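Local coordinates for methylenetetrahydrofolate--tRNA-(uracil-5-)-methyltransferase trmFO (Thermus thermophilus, PDB 3G5S), which uses FAD and methylenetetrahydrofolate to form 5-methyluridine at position 54 of tRNA, at residues R36-P39 against A40-T43. Numbering follows the deposited sequence.
Sequences RMTP and AHGT. With FAD (flavin-adenine dinucleotide), chain B.
Thr38 and His41 make a local contact round a turn, in the loop between strand 27-30 and strand 54-57, beside the bound FAD. The hydroxyl of Thr38 is its polar centre. Thr38 OG1 lies 2.7 Å from His41 ND1, in a hydrogen bond for which either atom could be the donor. ND1 meets the hydroxyl at the ring edge, near the ring plane. Two backbone amides point at the same oxygen. Ala40 N donates to Thr38 OG1 over 3.1 Å with an N-H...O angle of 149°. His41 N donates to it over 3.1 Å as well, but the bond is more bent, at 137°. With chi1 76°, OG1 sits between the backbone N and the carbonyl carbon of Thr38, facing the turn that follows. This is an ST turn: the threonine hydroxyl accepts from the amide two residues later, Ala40 N, and here also from the next one, His41 N. The bond to ND1 should also restrain rotation of the imidazole. The loop belongs to the Rossmann-type FAD domain, and both Thr38 and His41 line the cofactor pocket. His41 CE1 approaches FAD O1A, a phosphate oxygen, at 3.5 Å and in the ring plane. Thr38 CG2 lies 3.7 Å from the ribose hydroxyl FAD O2B. On the other side of Thr38 in the sequence, the bent side chain of the selenomethionine Met37 brings its methyl CE 3.5 Å from Thr43 O. That carbonyl also accepts a hydrogen bond from Arg33 NH1. A water joins the chain across the turn, donating to Thr38 O and to His41 O. Glu48 takes the Gly42 amide and the Thr43 hydroxyl.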
# COMPACT_ATOMS: atom_id res chain seq x y z
N ARG A 36 11.04 -11.68 -21.18
CA ARG A 36 11.22 -10.28 -20.83
C ARG A 36 11.18 -10.18 -19.31
O ARG A 36 10.15 -10.42 -18.70
CB ARG A 36 10.15 -9.40 -21.47
CG ARG A 36 10.50 -7.92 -21.49
CD ARG A 36 9.50 -7.09 -22.31
NE ARG A 36 9.48 -7.45 -23.73
CZ ARG A 36 10.33 -7.00 -24.64
NH1 ARG A 36 11.31 -6.17 -24.28
NH2 ARG A 36 10.22 -7.38 -25.90
N MSE A 37 12.32 -9.86 -18.70
CA MSE A 37 12.40 -9.73 -17.25
C MSE A 37 12.24 -8.28 -16.84
O MSE A 37 12.56 -7.37 -17.59
CB MSE A 37 13.75 -10.25 -16.74
CG MSE A 37 13.95 -11.75 -16.87
SE MSE A 37 12.93 -12.83 -15.60
CE MSE A 37 13.76 -14.54 -16.01
N THR A 38 11.75 -8.07 -15.63
CA THR A 38 11.82 -6.77 -14.99
C THR A 38 13.22 -6.67 -14.40
O THR A 38 13.93 -7.66 -14.31
CB THR A 38 10.82 -6.67 -13.82
OG1 THR A 38 11.35 -7.40 -12.71
CG2 THR A 38 9.46 -7.23 -14.21
N PRO A 39 13.62 -5.46 -13.99
CA PRO A 39 14.93 -5.32 -13.35
C PRO A 39 15.08 -6.09 -12.01
O PRO A 39 16.21 -6.25 -11.56
CB PRO A 39 15.05 -3.81 -13.11
CG PRO A 39 14.18 -3.20 -14.17
CD PRO A 39 13.03 -4.15 -14.34
N ALA A 40 13.98 -6.54 -11.42
CA ALA A 40 14.04 -7.18 -10.10
C ALA A 40 13.86 -8.70 -10.11
O ALA A 40 14.21 -9.39 -9.15
CB ALA A 40 13.04 -6.54 -9.15
N HIS A 41 13.29 -9.23 -11.20
CA HIS A 41 12.97 -10.65 -11.28
C HIS A 41 14.09 -11.47 -11.90
O HIS A 41 14.88 -10.94 -12.68
CB HIS A 41 11.72 -10.85 -12.13
CG HIS A 41 10.44 -10.52 -11.43
ND1 HIS A 41 9.96 -9.24 -11.33
CD2 HIS A 41 9.54 -11.32 -10.82
CE1 HIS A 41 8.81 -9.25 -10.67
NE2 HIS A 41 8.53 -10.50 -10.36
N GLY A 42 14.13 -12.76 -11.58
CA GLY A 42 15.13 -13.64 -12.15
C GLY A 42 14.62 -15.00 -12.59
O GLY A 42 15.39 -15.83 -13.07
N THR A 43 13.32 -15.25 -12.43
CA THR A 43 12.77 -16.57 -12.75
C THR A 43 11.55 -16.51 -13.68
O THR A 43 11.07 -15.44 -14.03
CB THR A 43 12.36 -17.35 -11.48
OG1 THR A 43 11.07 -16.92 -11.04
CG2 THR A 43 13.38 -17.15 -10.37
PA FAD B . 4.73 -8.29 -9.16
O1A FAD B . 5.97 -7.55 -9.55
O2A FAD B . 4.85 -9.37 -8.13
O5B FAD B . 4.03 -8.94 -10.43
C5B FAD B . 3.84 -8.21 -11.63
C4B FAD B . 4.01 -9.18 -12.78
O4B FAD B . 3.63 -8.54 -13.99
C3B FAD B . 5.47 -9.60 -12.96
O3B FAD B . 5.58 -11.01 -13.01
C2B FAD B . 5.89 -8.95 -14.28
O2B FAD B . 6.84 -9.68 -15.03
C1B FAD B . 4.57 -8.87 -15.02
N9A FAD B . 4.41 -7.82 -16.04
C8A FAD B . 4.72 -6.49 -15.94
N7A FAD B . 4.32 -5.87 -17.06
C5A FAD B . 3.75 -6.80 -17.88
C6A FAD B . 3.17 -6.73 -19.14
N6A FAD B . 2.92 -5.57 -19.75
N1A FAD B . 2.68 -7.88 -19.69
C2A FAD B . 2.76 -9.09 -19.03
N3A FAD B . 3.32 -9.17 -17.78
C4A FAD B . 3.81 -8.03 -17.24
N1 FAD B . 7.27 -6.12 -0.87
C2 FAD B . 7.33 -6.62 0.41
O2 FAD B . 6.30 -6.87 1.03
N3 FAD B . 8.56 -6.85 1.00
C4 FAD B . 9.75 -6.60 0.34
O4 FAD B . 10.83 -6.82 0.89
C4X FAD B . 9.68 -6.10 -0.96
N5 FAD B . 10.83 -5.82 -1.67
C5X FAD B . 10.74 -5.33 -2.96
C6 FAD B . 11.91 -5.06 -3.66
C7 FAD B . 11.85 -4.56 -4.95
C7M FAD B . 13.11 -4.28 -5.71
C8 FAD B . 10.61 -4.33 -5.54
C8M FAD B . 10.53 -3.79 -6.94
C9 FAD B . 9.44 -4.60 -4.84
C9A FAD B . 9.49 -5.10 -3.54
N10 FAD B . 8.33 -5.35 -2.83
C10 FAD B . 8.44 -5.86 -1.55
C1' FAD B . 7.09 -4.54 -3.14
C2' FAD B . 5.87 -5.38 -3.57
O2' FAD B . 5.15 -5.89 -2.46
C3' FAD B . 6.26 -6.50 -4.53
O3' FAD B . 6.75 -5.88 -5.70
C4' FAD B . 5.09 -7.42 -4.89
O4' FAD B . 5.62 -8.53 -5.59
C5' FAD B . 4.02 -6.70 -5.70
O5' FAD B . 3.12 -7.65 -6.24
P FAD B . 2.44 -7.36 -7.66
O1P FAD B . 1.74 -6.05 -7.65
O2P FAD B . 1.63 -8.58 -8.00
O3P FAD B . 3.68 -7.19 -8.66
O HOH W 1 16.43 -8.84 -14.10